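Long-range contacts in dual oxidase maturation factor 1 (Homo sapiens, PDB 7D3F), which may be required for the maturation of the dual oxidase DUOX1 and for its transport from the endoplasmic reticulum to the plasma membrane: residues B[91-96]-B[118-123]; B[84-89]-B[150-155]; B[110-115]-B[124-129]. All coordinates share one frame; numbering follows the deposited sequence.

Interaction 1: residues B[91-96]-B[118-123]. With NAG (2-acetamido-2-deoxy-beta-D-glucopyranose), chain S; MAN (alpha-D-mannopyranose), chain E; MAN (alpha-D-mannopyranose), chain C.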
loop_
_atom_site.group_PDB
_atom_site.type_symbol
_atom_site.label_atom_id
_atom_site.label_comp_id
_atom_site.label_asym_id
_atom_site.label_seq_id
_atom_site.Cartn_x
_atom_site.Cartn_y
_atom_site.Cartn_z
ATOM N N SER B 91 -25.476 37.702 0.818
ATOM C CA SER B 91 -26.444 37.738 1.910
ATOM C C SER B 91 -25.863 38.586 3.027
ATOM O O SER B 91 -24.761 38.302 3.508
ATOM C CB SER B 91 -26.764 36.328 2.407
ATOM O OG SER B 91 -27.580 36.369 3.564
ATOM N N SER B 92 -26.595 39.615 3.440
ATOM C CA SER B 92 -26.155 40.503 4.507
ATOM C C SER B 92 -26.607 40.041 5.886
ATOM O O SER B 92 -26.298 40.708 6.878
ATOM C CB SER B 92 -26.659 41.927 4.250
ATOM O OG SER B 92 -28.073 41.957 4.156
ATOM N N GLU B 93 -27.326 38.925 5.972
ATOM C CA GLU B 93 -27.793 38.432 7.259
ATOM C C GLU B 93 -26.638 37.850 8.066
ATOM O O GLU B 93 -25.736 37.208 7.519
ATOM C CB GLU B 93 -28.878 37.376 7.062
ATOM C CG GLU B 93 -30.166 37.910 6.463
ATOM C CD GLU B 93 -30.753 39.047 7.273
ATOM O OE1 GLU B 93 -31.037 40.113 6.686
ATOM O OE2 GLU B 93 -30.924 38.878 8.499
ATOM N N TRP B 94 -26.673 38.078 9.375
ATOM C CA TRP B 94 -25.678 37.553 10.295
ATOM C C TRP B 94 -26.272 36.425 11.127
ATOM O O TRP B 94 -27.484 36.366 11.356
ATOM C CB TRP B 94 -25.140 38.647 11.222
ATOM C CG TRP B 94 -24.111 39.528 10.588
ATOM C CD1 TRP B 94 -23.974 39.808 9.259
ATOM C CD2 TRP B 94 -23.060 40.236 11.258
ATOM N NE1 TRP B 94 -22.909 40.653 9.062
ATOM C CE2 TRP B 94 -22.330 40.929 10.273
ATOM C CE3 TRP B 94 -22.669 40.352 12.595
ATOM C CZ2 TRP B 94 -21.232 41.728 10.582
ATOM C CZ3 TRP B 94 -21.578 41.146 12.900
ATOM C CH2 TRP B 94 -20.872 41.823 11.898
ATOM N N ILE B 95 -25.402 35.526 11.578
ATOM C CA ILE B 95 -25.792 34.397 12.408
ATOM C C ILE B 95 -25.096 34.508 13.755
ATOM O O ILE B 95 -23.965 35.001 13.859
ATOM C CB ILE B 95 -25.458 33.042 11.747
ATOM C CG1 ILE B 95 -23.952 32.928 11.496
ATOM C CG2 ILE B 95 -26.238 32.872 10.457
ATOM C CD1 ILE B 95 -23.473 31.515 11.262
ATOM N N SER B 96 -25.787 34.047 14.793
ATOM C CA SER B 96 -25.214 33.888 16.121
ATOM C C SER B 96 -24.786 32.435 16.276
ATOM O O SER B 96 -25.619 31.527 16.195
ATOM C CB SER B 96 -26.222 34.272 17.205
ATOM O OG SER B 96 -25.733 33.945 18.494
ATOM N N GLN B 118 -30.696 25.923 13.921
ATOM C CA GLN B 118 -31.568 26.327 12.821
ATOM C C GLN B 118 -31.650 27.849 12.799
ATOM O O GLN B 118 -32.432 28.452 13.540
ATOM C CB GLN B 118 -32.947 25.693 12.975
ATOM C CG GLN B 118 -32.949 24.173 12.882
ATOM C CD GLN B 118 -32.652 23.677 11.481
ATOM O OE1 GLN B 118 -33.021 24.315 10.495
ATOM N NE2 GLN B 118 -31.978 22.538 11.387
ATOM N N GLN B 119 -30.839 28.475 11.948
ATOM C CA GLN B 119 -30.857 29.918 11.743
ATOM C C GLN B 119 -30.933 30.221 10.254
ATOM O O GLN B 119 -30.297 29.540 9.445
ATOM C CB GLN B 119 -29.618 30.588 12.337
ATOM C CG GLN B 119 -29.628 30.692 13.842
ATOM C CD GLN B 119 -28.460 31.491 14.355
ATOM O OE1 GLN B 119 -28.210 32.607 13.900
ATOM N NE2 GLN B 119 -27.721 30.920 15.294
ATOM N N LEU B 120 -31.716 31.245 9.898
ATOM C CA LEU B 120 -31.907 31.667 8.508
ATOM C C LEU B 120 -32.369 30.513 7.618
ATOM O O LEU B 120 -31.963 30.419 6.458
ATOM C CB LEU B 120 -30.637 32.300 7.930
ATOM C CG LEU B 120 -30.047 33.460 8.724
ATOM C CD1 LEU B 120 -28.748 33.937 8.092
ATOM C CD2 LEU B 120 -31.067 34.578 8.808
ATOM N N ASN B 121 -33.205 29.618 8.156
ATOM C CA ASN B 121 -33.684 28.429 7.441
ATOM C C ASN B 121 -32.538 27.530 6.977
ATOM O O ASN B 121 -32.638 26.857 5.947
ATOM C CB ASN B 121 -34.582 28.806 6.258
ATOM C CG ASN B 121 -35.869 29.467 6.701
ATOM O OD1 ASN B 121 -36.243 30.531 6.207
ATOM N ND2 ASN B 121 -36.553 28.839 7.650
ATOM N N GLU B 122 -31.451 27.491 7.745
ATOM C CA GLU B 122 -30.299 26.666 7.415
ATOM C C GLU B 122 -29.807 25.950 8.666
ATOM O O GLU B 122 -29.991 26.427 9.788
ATOM C CB GLU B 122 -29.163 27.498 6.804
ATOM C CG GLU B 122 -29.579 28.330 5.600
ATOM C CD GLU B 122 -28.418 28.652 4.684
ATOM O OE1 GLU B 122 -27.420 27.903 4.709
ATOM O OE2 GLU B 122 -28.504 29.651 3.938
ATOM N N THR B 123 -29.176 24.797 8.455
ATOM C CA THR B 123 -28.598 24.005 9.532
ATOM C C THR B 123 -27.121 24.361 9.654
ATOM O O THR B 123 -26.339 24.107 8.732
ATOM C CB THR B 123 -28.772 22.510 9.265
ATOM O OG1 THR B 123 -30.130 22.248 8.897
ATOM C CG2 THR B 123 -28.428 21.702 10.507
HETATM C C1 NAG S . -37.789 29.378 8.156
HETATM C C2 NAG S . -38.952 28.464 7.771
HETATM C C3 NAG S . -40.270 29.019 8.307
HETATM C C4 NAG S . -40.166 29.278 9.805
HETATM C C5 NAG S . -38.959 30.161 10.108
HETATM C C6 NAG S . -38.729 30.359 11.588
HETATM C C7 NAG S . -39.200 29.238 5.433
HETATM C C8 NAG S . -39.231 28.808 3.998
HETATM N N2 NAG S . -39.019 28.260 6.330
HETATM O O3 NAG S . -41.309 28.082 8.050
HETATM O O4 NAG S . -41.348 29.918 10.272
HETATM O O5 NAG S . -37.767 29.558 9.582
HETATM O O6 NAG S . -37.875 29.356 12.119
HETATM O O7 NAG S . -39.333 30.415 5.761
HETATM C C1 MAN E . -25.268 23.344 5.281
HETATM C C2 MAN E . -26.439 24.319 5.470
HETATM C C3 MAN E . -27.752 23.563 5.287
HETATM C C4 MAN E . -27.769 22.789 3.955
HETATM C C5 MAN E . -26.520 21.899 3.829
HETATM C C6 MAN E . -26.396 21.245 2.468
HETATM O O2 MAN E . -26.437 25.338 4.470
HETATM O O3 MAN E . -28.875 24.433 5.365
HETATM O O4 MAN E . -28.924 21.972 3.891
HETATM O O5 MAN E . -25.337 22.700 4.032
HETATM O O6 MAN E . -25.215 20.451 2.462
HETATM C C1 MAN C . -23.866 20.492 5.976
HETATM C C2 MAN C . -24.071 21.864 6.648
HETATM C C3 MAN C . -24.070 21.683 8.153
HETATM C C4 MAN C . -25.157 20.679 8.557
HETATM C C5 MAN C . -24.908 19.337 7.854
HETATM C C6 MAN C . -26.010 18.326 8.105
HETATM O O2 MAN C . -25.361 22.383 6.349
HETATM O O3 MAN C . -24.262 22.917 8.834
HETATM O O4 MAN C . -25.139 20.481 9.956
HETATM O O5 MAN C . -24.829 19.546 6.419
HETATM O O6 MAN C . -25.655 17.111 7.454
#
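A β-hairpin with a two-residue turn, Leu120-Asn121, flanked by Gln119 and Glu122, leans against Ile95 and Ser96 at the start of strand 94-103. Both turn residues have positive phi and psi, close to type I', and Glu122 N reaches Gln119 O at 2.9 Å. Across the contact the carboxamide of Gln119 does the polar work. Its OE1 takes Ser96 N at 3.0 Å, the donor lying in the carbonyl plane on a lone pair, with an N-H···O angle of 153°. NE2 of the same amide bonds to Ser96 O, at a modelled separation too short to rely on, and it also bonds to Pro116 O. With CG anti to the carbonyl carbon (chi1 -75°) and the chain extended beyond it, the amide reaches both backbone N and O of Ser96, and its OE1 and Pro116 bonds would set its rotation. Ser96 O also pairs with Thr115 N, and Ser96 OG bonds to Thr115 OG1.

The apolar half rests on Leu120. Its CD1 packs against Ile95 CG2 at 3.6 Å, the two side chains crossing at about a right angle, and the same methyl lies 3.6 Å from Glu93 CB. In the turn itself, Asn121 ND2 is covalently linked to an N-acetylglucosamine; beyond it, Glu122 OE1 accepts from O2 of a mannose at 2.8 Å and also bonds to Tyr87 OH, while Thr123 N gives to O3 of that mannose at 3.1 Å. The arrangement is that of a glycosylated β-hairpin whose glutamine side chain bonds to the backbone of strand 94-103, on the far side of strand 107-114 in the sheet order.

Interaction 2: residues B[84-89]-B[150-155]. With NAG (2-acetamido-2-deoxy-beta-D-glucopyranose), chain R.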
loop_
_atom_site.group_PDB
_atom_site.type_symbol
_atom_site.label_atom_id
_atom_site.label_comp_id
_atom_site.label_asym_id
_atom_site.label_seq_id
_atom_site.Cartn_x
_atom_site.Cartn_y
_atom_site.Cartn_z
ATOM N N ASN B 84 -21.568 36.921 16.737
ATOM C CA ASN B 84 -22.439 37.224 15.608
ATOM C C ASN B 84 -21.547 37.543 14.417
ATOM O O ASN B 84 -20.726 38.463 14.484
ATOM C CB ASN B 84 -23.361 38.405 15.909
ATOM C CG ASN B 84 -24.355 38.115 17.016
ATOM O OD1 ASN B 84 -25.284 37.328 16.841
ATOM N ND2 ASN B 84 -24.171 38.763 18.159
ATOM N N THR B 85 -21.709 36.790 13.330
ATOM C CA THR B 85 -20.830 36.931 12.177
ATOM C C THR B 85 -21.611 36.727 10.887
ATOM O O THR B 85 -22.670 36.096 10.869
ATOM C CB THR B 85 -19.658 35.937 12.225
ATOM O OG1 THR B 85 -20.130 34.655 12.656
ATOM C CG2 THR B 85 -18.569 36.424 13.170
ATOM N N SER B 86 -21.066 37.271 9.800
ATOM C CA SER B 86 -21.628 37.025 8.479
ATOM C C SER B 86 -21.530 35.543 8.141
ATOM O O SER B 86 -20.552 34.875 8.485
ATOM C CB SER B 86 -20.897 37.860 7.426
ATOM O OG SER B 86 -19.515 37.547 7.397
ATOM N N TYR B 87 -22.555 35.027 7.463
ATOM C CA TYR B 87 -22.678 33.591 7.234
ATOM C C TYR B 87 -22.275 33.183 5.821
ATOM O O TYR B 87 -21.396 32.335 5.647
ATOM C CB TYR B 87 -24.112 33.138 7.529
ATOM C CG TYR B 87 -24.355 31.675 7.246
ATOM C CD1 TYR B 87 -23.604 30.694 7.877
ATOM C CD2 TYR B 87 -25.339 31.275 6.354
ATOM C CE1 TYR B 87 -23.822 29.354 7.626
ATOM C CE2 TYR B 87 -25.565 29.938 6.095
ATOM C CZ TYR B 87 -24.804 28.982 6.734
ATOM O OH TYR B 87 -25.024 27.647 6.481
ATOM N N LYS B 88 -22.896 33.775 4.803
ATOM C CA LYS B 88 -22.664 33.354 3.431
ATOM C C LYS B 88 -22.603 34.571 2.520
ATOM O O LYS B 88 -23.042 35.667 2.876
ATOM C CB LYS B 88 -23.754 32.389 2.945
ATOM C CG LYS B 88 -25.130 33.021 2.807
ATOM C CD LYS B 88 -26.119 32.046 2.192
ATOM C CE LYS B 88 -27.462 32.704 1.930
ATOM N NZ LYS B 88 -28.412 31.770 1.265
ATOM N N ALA B 89 -22.044 34.357 1.332
ATOM C CA ALA B 89 -21.954 35.414 0.340
ATOM C C ALA B 89 -23.327 35.711 -0.255
ATOM O O ALA B 89 -24.256 34.901 -0.185
ATOM C CB ALA B 89 -20.974 35.029 -0.767
ATOM N N LEU B 150 -17.824 27.486 1.492
ATOM C CA LEU B 150 -17.990 27.314 2.926
ATOM C C LEU B 150 -18.348 28.645 3.586
ATOM O O LEU B 150 -18.054 29.715 3.047
ATOM C CB LEU B 150 -16.715 26.737 3.540
ATOM C CG LEU B 150 -16.467 25.257 3.253
ATOM C CD1 LEU B 150 -15.260 24.753 4.025
ATOM C CD2 LEU B 150 -17.704 24.443 3.594
ATOM N N PRO B 151 -19.006 28.601 4.746
ATOM C CA PRO B 151 -19.410 29.845 5.411
ATOM C C PRO B 151 -18.214 30.715 5.771
ATOM O O PRO B 151 -17.079 30.248 5.887
ATOM C CB PRO B 151 -20.148 29.359 6.666
ATOM C CG PRO B 151 -19.721 27.936 6.845
ATOM C CD PRO B 151 -19.492 27.414 5.466
ATOM N N ASP B 152 -18.492 32.009 5.940
ATOM C CA ASP B 152 -17.423 32.991 6.113
ATOM C C ASP B 152 -16.524 32.717 7.313
ATOM O O ASP B 152 -15.295 32.830 7.164
ATOM C CB ASP B 152 -18.023 34.400 6.183
ATOM C CG ASP B 152 -18.831 34.752 4.948
ATOM O OD1 ASP B 152 -20.036 35.050 5.090
ATOM O OD2 ASP B 152 -18.264 34.719 3.836
ATOM N N PRO B 153 -17.033 32.402 8.514
ATOM C CA PRO B 153 -16.104 32.107 9.622
ATOM C C PRO B 153 -15.173 30.940 9.339
ATOM O O PRO B 153 -13.986 30.991 9.695
ATOM C CB PRO B 153 -17.047 31.808 10.796
ATOM C CG PRO B 153 -18.306 32.514 10.457
ATOM C CD PRO B 153 -18.435 32.395 8.971
ATOM N N VAL B 154 -15.680 29.887 8.693
ATOM C CA VAL B 154 -14.848 28.727 8.385
ATOM C C VAL B 154 -13.748 29.113 7.405
ATOM O O VAL B 154 -12.579 28.750 7.581
ATOM C CB VAL B 154 -15.713 27.575 7.840
ATOM C CG1 VAL B 154 -14.837 26.401 7.435
ATOM C CG2 VAL B 154 -16.739 27.149 8.878
ATOM N N LEU B 155 -14.106 29.863 6.360
ATOM C CA LEU B 155 -13.111 30.305 5.389
ATOM C C LEU B 155 -12.080 31.220 6.033
ATOM O O LEU B 155 -10.888 31.144 5.717
ATOM C CB LEU B 155 -13.794 31.011 4.217
ATOM C CG LEU B 155 -14.670 30.144 3.314
ATOM C CD1 LEU B 155 -15.247 30.976 2.181
ATOM C CD2 LEU B 155 -13.874 28.968 2.770
HETATM C C1 NAG R . -25.063 38.582 19.275
HETATM C C2 NAG R . -24.442 39.098 20.572
HETATM C C3 NAG R . -25.436 38.970 21.723
HETATM C C4 NAG R . -26.748 39.657 21.370
HETATM C C5 NAG R . -27.284 39.113 20.049
HETATM C C6 NAG R . -28.525 39.834 19.575
HETATM C C7 NAG R . -22.034 39.005 21.040
HETATM C C8 NAG R . -20.868 38.121 21.357
HETATM N N2 NAG R . -23.210 38.389 20.880
HETATM O O3 NAG R . -24.881 39.556 22.896
HETATM O O4 NAG R . -27.708 39.432 22.396
HETATM O O5 NAG R . -26.296 39.272 19.020
HETATM O O6 NAG R . -28.297 41.230 19.445
HETATM O O7 NAG R . -21.918 40.222 20.933
#
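The backbone N of Asp152, in the first turn of helix 152-160, donates to Tyr87 O just past the end of strand 77-86 (2.9 Å, 161°), the donor lying above the carbonyl plane rather than on a lone pair; the chains come nearest at Lys88 and Pro151, whose CA atoms are 5.2 Å apart. Pro151 is the N-cap residue, so the bond supplies an acceptor to an N-H that no earlier helical carbonyl can serve. The Asp152 side chain turns back to the same corner, where OD1 receives a weak bond from Ser86 OG at 3.4 Å.

Two prolines flank this residue. Pro153 sets CG 3.6 Å from Thr85 OG1 and its CD against Ser86 O. On the other side, Pro151 CB meets Tyr87 CE1 obliquely at 3.8 Å. With CG anti to the backbone N (chi1 177°), the Tyr87 ring comes back toward Pro151, and its OH meets Tyr126 OH, modelled implausibly close. At the far end of 84-89, Asn84 ND2 carries an N-acetylglucosamine.

The helix start packs on the sheet: Pro151 and Pro153 both touch Leu112 of strand 107-114, Pro153 reaches Ile99 of strand 94-103, and Leu155 packs on Ala145 of helix 138-148.

Interaction 3: residues B[110-115]-B[124-129]. With MAN (alpha-D-mannopyranose), chain C; MAN (alpha-D-mannopyranose), chain D; NAG (2-acetamido-2-deoxy-beta-D-glucopyranose), chain F; MAN (alpha-D-mannopyranose), chain E.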
loop_
_atom_site.group_PDB
_atom_site.type_symbol
_atom_site.label_atom_id
_atom_site.label_comp_id
_atom_site.label_asym_id
_atom_site.label_seq_id
_atom_site.Cartn_x
_atom_site.Cartn_y
_atom_site.Cartn_z
ATOM N N ILE B 110 -12.239 23.161 12.044
ATOM C CA ILE B 110 -12.965 24.398 12.302
ATOM C C ILE B 110 -14.434 24.045 12.471
ATOM O O ILE B 110 -15.048 23.464 11.566
ATOM C CB ILE B 110 -12.765 25.416 11.170
ATOM C CG1 ILE B 110 -11.274 25.654 10.933
ATOM C CG2 ILE B 110 -13.477 26.719 11.497
ATOM C CD1 ILE B 110 -10.976 26.406 9.663
ATOM N N THR B 111 -14.996 24.384 13.626
ATOM C CA THR B 111 -16.384 24.089 13.942
ATOM C C THR B 111 -17.186 25.381 13.987
ATOM O O THR B 111 -16.746 26.379 14.562
ATOM C CB THR B 111 -16.505 23.355 15.281
ATOM O OG1 THR B 111 -16.033 24.200 16.338
ATOM C CG2 THR B 111 -15.687 22.072 15.262
ATOM N N LEU B 112 -18.362 25.354 13.369
ATOM C CA LEU B 112 -19.288 26.483 13.359
ATOM C C LEU B 112 -20.662 25.923 13.708
ATOM O O LEU B 112 -21.326 25.328 12.854
ATOM C CB LEU B 112 -19.296 27.186 12.004
ATOM C CG LEU B 112 -20.301 28.324 11.820
ATOM C CD1 LEU B 112 -19.939 29.516 12.687
ATOM C CD2 LEU B 112 -20.390 28.727 10.357
ATOM N N THR B 113 -21.074 26.087 14.962
ATOM C CA THR B 113 -22.332 25.532 15.452
ATOM C C THR B 113 -23.289 26.679 15.740
ATOM O O THR B 113 -23.040 27.488 16.639
ATOM C CB THR B 113 -22.108 24.684 16.701
ATOM O OG1 THR B 113 -21.194 23.620 16.404
ATOM C CG2 THR B 113 -23.425 24.096 17.179
ATOM N N GLY B 114 -24.384 26.741 14.987
ATOM C CA GLY B 114 -25.345 27.808 15.191
ATOM C C GLY B 114 -26.008 27.722 16.552
ATOM O O GLY B 114 -26.207 26.641 17.109
ATOM N N THR B 115 -26.347 28.891 17.096
ATOM C CA THR B 115 -27.045 29.004 18.377
ATOM C C THR B 115 -28.260 29.901 18.185
ATOM O O THR B 115 -28.170 31.126 18.341
ATOM C CB THR B 115 -26.127 29.553 19.466
ATOM O OG1 THR B 115 -25.578 30.808 19.045
ATOM C CG2 THR B 115 -24.998 28.579 19.746
ATOM N N ILE B 124 -26.742 24.950 10.787
ATOM C CA ILE B 124 -25.367 25.394 10.983
ATOM C C ILE B 124 -24.694 24.512 12.024
ATOM O O ILE B 124 -24.741 24.801 13.226
ATOM C CB ILE B 124 -25.320 26.876 11.393
ATOM C CG1 ILE B 124 -26.173 27.715 10.441
ATOM C CG2 ILE B 124 -23.886 27.381 11.408
ATOM C CD1 ILE B 124 -26.281 29.169 10.836
ATOM N N ASN B 125 -24.070 23.428 11.568
ATOM C CA ASN B 125 -23.315 22.522 12.426
ATOM C C ASN B 125 -22.040 22.078 11.718
ATOM O O ASN B 125 -21.686 20.894 11.716
ATOM C CB ASN B 125 -24.161 21.319 12.841
ATOM C CG ASN B 125 -23.562 20.554 14.006
ATOM O OD1 ASN B 125 -22.741 21.084 14.755
ATOM N ND2 ASN B 125 -23.968 19.300 14.163
ATOM N N TYR B 126 -21.341 23.024 11.098
ATOM C CA TYR B 126 -20.171 22.689 10.297
ATOM C C TYR B 126 -19.027 22.193 11.173
ATOM O O TYR B 126 -18.773 22.730 12.252
ATOM C CB TYR B 126 -19.701 23.905 9.498
ATOM C CG TYR B 126 -20.722 24.455 8.534
ATOM C CD1 TYR B 126 -21.666 25.386 8.949
ATOM C CD2 TYR B 126 -20.737 24.055 7.204
ATOM C CE1 TYR B 126 -22.598 25.895 8.072
ATOM C CE2 TYR B 126 -21.667 24.561 6.318
ATOM C CZ TYR B 126 -22.594 25.481 6.759
ATOM O OH TYR B 126 -23.524 25.990 5.885
ATOM N N ASN B 127 -18.325 21.169 10.686
ATOM C CA ASN B 127 -17.070 20.707 11.286
ATOM C C ASN B 127 -16.152 20.333 10.124
ATOM O O ASN B 127 -16.133 19.182 9.678
ATOM C CB ASN B 127 -17.298 19.539 12.237
ATOM C CG ASN B 127 -16.026 19.091 12.928
ATOM O OD1 ASN B 127 -15.019 19.798 12.919
ATOM N ND2 ASN B 127 -16.067 17.912 13.537
ATOM N N GLU B 128 -15.380 21.307 9.652
ATOM C CA GLU B 128 -14.527 21.140 8.487
ATOM C C GLU B 128 -13.104 20.812 8.915
ATOM O O GLU B 128 -12.662 21.191 10.001
ATOM C CB GLU B 128 -14.527 22.406 7.626
ATOM C CG GLU B 128 -15.907 22.882 7.208
ATOM C CD GLU B 128 -16.543 21.996 6.154
ATOM O OE1 GLU B 128 -15.839 21.139 5.581
ATOM O OE2 GLU B 128 -17.753 22.163 5.898
ATOM N N GLU B 129 -12.387 20.106 8.047
ATOM C CA GLU B 129 -11.006 19.724 8.302
ATOM C C GLU B 129 -10.106 20.269 7.205
ATOM O O GLU B 129 -10.440 20.193 6.018
ATOM C CB GLU B 129 -10.856 18.204 8.388
ATOM C CG GLU B 129 -9.437 17.726 8.642
ATOM C CD GLU B 129 -9.355 16.225 8.833
ATOM O OE1 GLU B 129 -8.699 15.782 9.799
ATOM O OE2 GLU B 129 -9.954 15.489 8.020
HETATM C C1 MAN C . -23.866 20.492 5.976
HETATM C C2 MAN C . -24.071 21.864 6.648
HETATM C C3 MAN C . -24.070 21.683 8.153
HETATM C C4 MAN C . -25.157 20.679 8.557
HETATM C C5 MAN C . -24.908 19.337 7.854
HETATM C C6 MAN C . -26.010 18.326 8.105
HETATM O O2 MAN C . -25.361 22.383 6.349
HETATM O O3 MAN C . -24.262 22.917 8.834
HETATM O O4 MAN C . -25.139 20.481 9.956
HETATM O O5 MAN C . -24.829 19.546 6.419
HETATM O O6 MAN C . -25.655 17.111 7.454
HETATM C C1 MAN D . -21.660 17.814 6.484
HETATM C C2 MAN D . -22.185 18.911 5.552
HETATM C C3 MAN D . -21.055 19.358 4.641
HETATM C C4 MAN D . -19.866 19.840 5.480
HETATM C C5 MAN D . -19.420 18.731 6.448
HETATM C C6 MAN D . -18.358 19.194 7.419
HETATM O O2 MAN D . -22.529 20.067 6.308
HETATM O O3 MAN D . -21.467 20.382 3.742
HETATM O O4 MAN D . -18.782 20.184 4.631
HETATM O O5 MAN D . -20.555 18.279 7.231
HETATM O O6 MAN D . -18.952 20.126 8.317
HETATM C C1 NAG F . -12.591 17.025 11.482
HETATM C C2 NAG F . -13.250 15.925 12.316
HETATM C C3 NAG F . -13.447 14.663 11.476
HETATM C C4 NAG F . -14.181 14.983 10.180
HETATM C C5 NAG F . -13.465 16.112 9.442
HETATM C C6 NAG F . -14.180 16.575 8.194
HETATM C C7 NAG F . -12.944 15.713 14.744
HETATM C C8 NAG F . -11.987 15.369 15.844
HETATM N N2 NAG F . -12.460 15.630 13.500
HETATM O O3 NAG F . -14.181 13.703 12.227
HETATM O O4 NAG F . -14.218 13.818 9.361
HETATM O O5 NAG F . -13.357 17.256 10.299
HETATM O O6 NAG F . -15.463 17.104 8.498
HETATM O O7 NAG F . -14.102 16.050 14.969
HETATM C C1 MAN E . -25.268 23.344 5.281
HETATM C C2 MAN E . -26.439 24.319 5.470
HETATM C C3 MAN E . -27.752 23.563 5.287
HETATM C C4 MAN E . -27.769 22.789 3.955
HETATM C C5 MAN E . -26.520 21.899 3.829
HETATM C C6 MAN E . -26.396 21.245 2.468
HETATM O O2 MAN E . -26.437 25.338 4.470
HETATM O O3 MAN E . -28.875 24.433 5.365
HETATM O O4 MAN E . -28.924 21.972 3.891
HETATM O O5 MAN E . -25.337 22.700 4.032
HETATM O O6 MAN E . -25.215 20.451 2.462
#
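The carbonyl oxygen of Tyr126 is approached by two groups from strand 107-114: Leu112 N donates to it at 2.9 Å with an N-H···O angle of 165°, and the CA-H of Thr111 makes a second contact, CA to O 3.2 Å. This is antiparallel β pairing with strand 122-131, the axes of segments 110-114 and 124-129 approaching to 4.4 Å and their directions 170° from each other. Ile110 with Glu128 and Leu112 with Tyr126 are hydrogen-bonded pairs; Thr111 with Asn127 and Thr113 with Asn125 are non-hydrogen-bonded pairs. Beyond them Gly114 N gives to Ile124 O, extending the pairing by one bond.

The side chains divide between the two faces. On one, Leu112 has CG anti to its backbone N (chi1 176°), which lays CD2 alongside the Tyr126 ring, 3.8 Å from CD1, and brings its CG 3.7 Å from Ile124 CG2. On the other, the Thr111 methyl CG2 lies beside Asn127 OD1, and Thr113 OG1 gives only a weak bond to Asn125 OD1.

The outer edge of strand 122-131 is bordered by glycan. Asn127 N donates to O6 of one mannose, and Glu128 OE2 accepts from O4 of that sugar at 2.6 Å. Another mannose places its O3 over the centre of the Tyr126 ring, 3.4 Å above the plane, where Asn125 N donates to it almost straight.

All three contacts belong to one antiparallel sheet and its rim, in the predicted extracellular region between residues 73 and 183. Their centres are close: 10 Å from interaction 2 to each of the others, 13 Å between interactions 1 and 3. Along the chain, interaction 2 closes the outermost loop, with 84-89 first and 150-155 last, and both other contacts nest inside it; interactions 1 and 3 interleave as 91-96, 110-115, 118-123, 124-129. Interactions 1 and 3 share strand 122-131 and two mannoses, and meet where Ile95 CD1 packs 3.7 Å from Ile124 CD1. The helix start of interaction 2 covers the sheet face bearing Leu112, so sheet, helix start and glycan pack together in that predicted region.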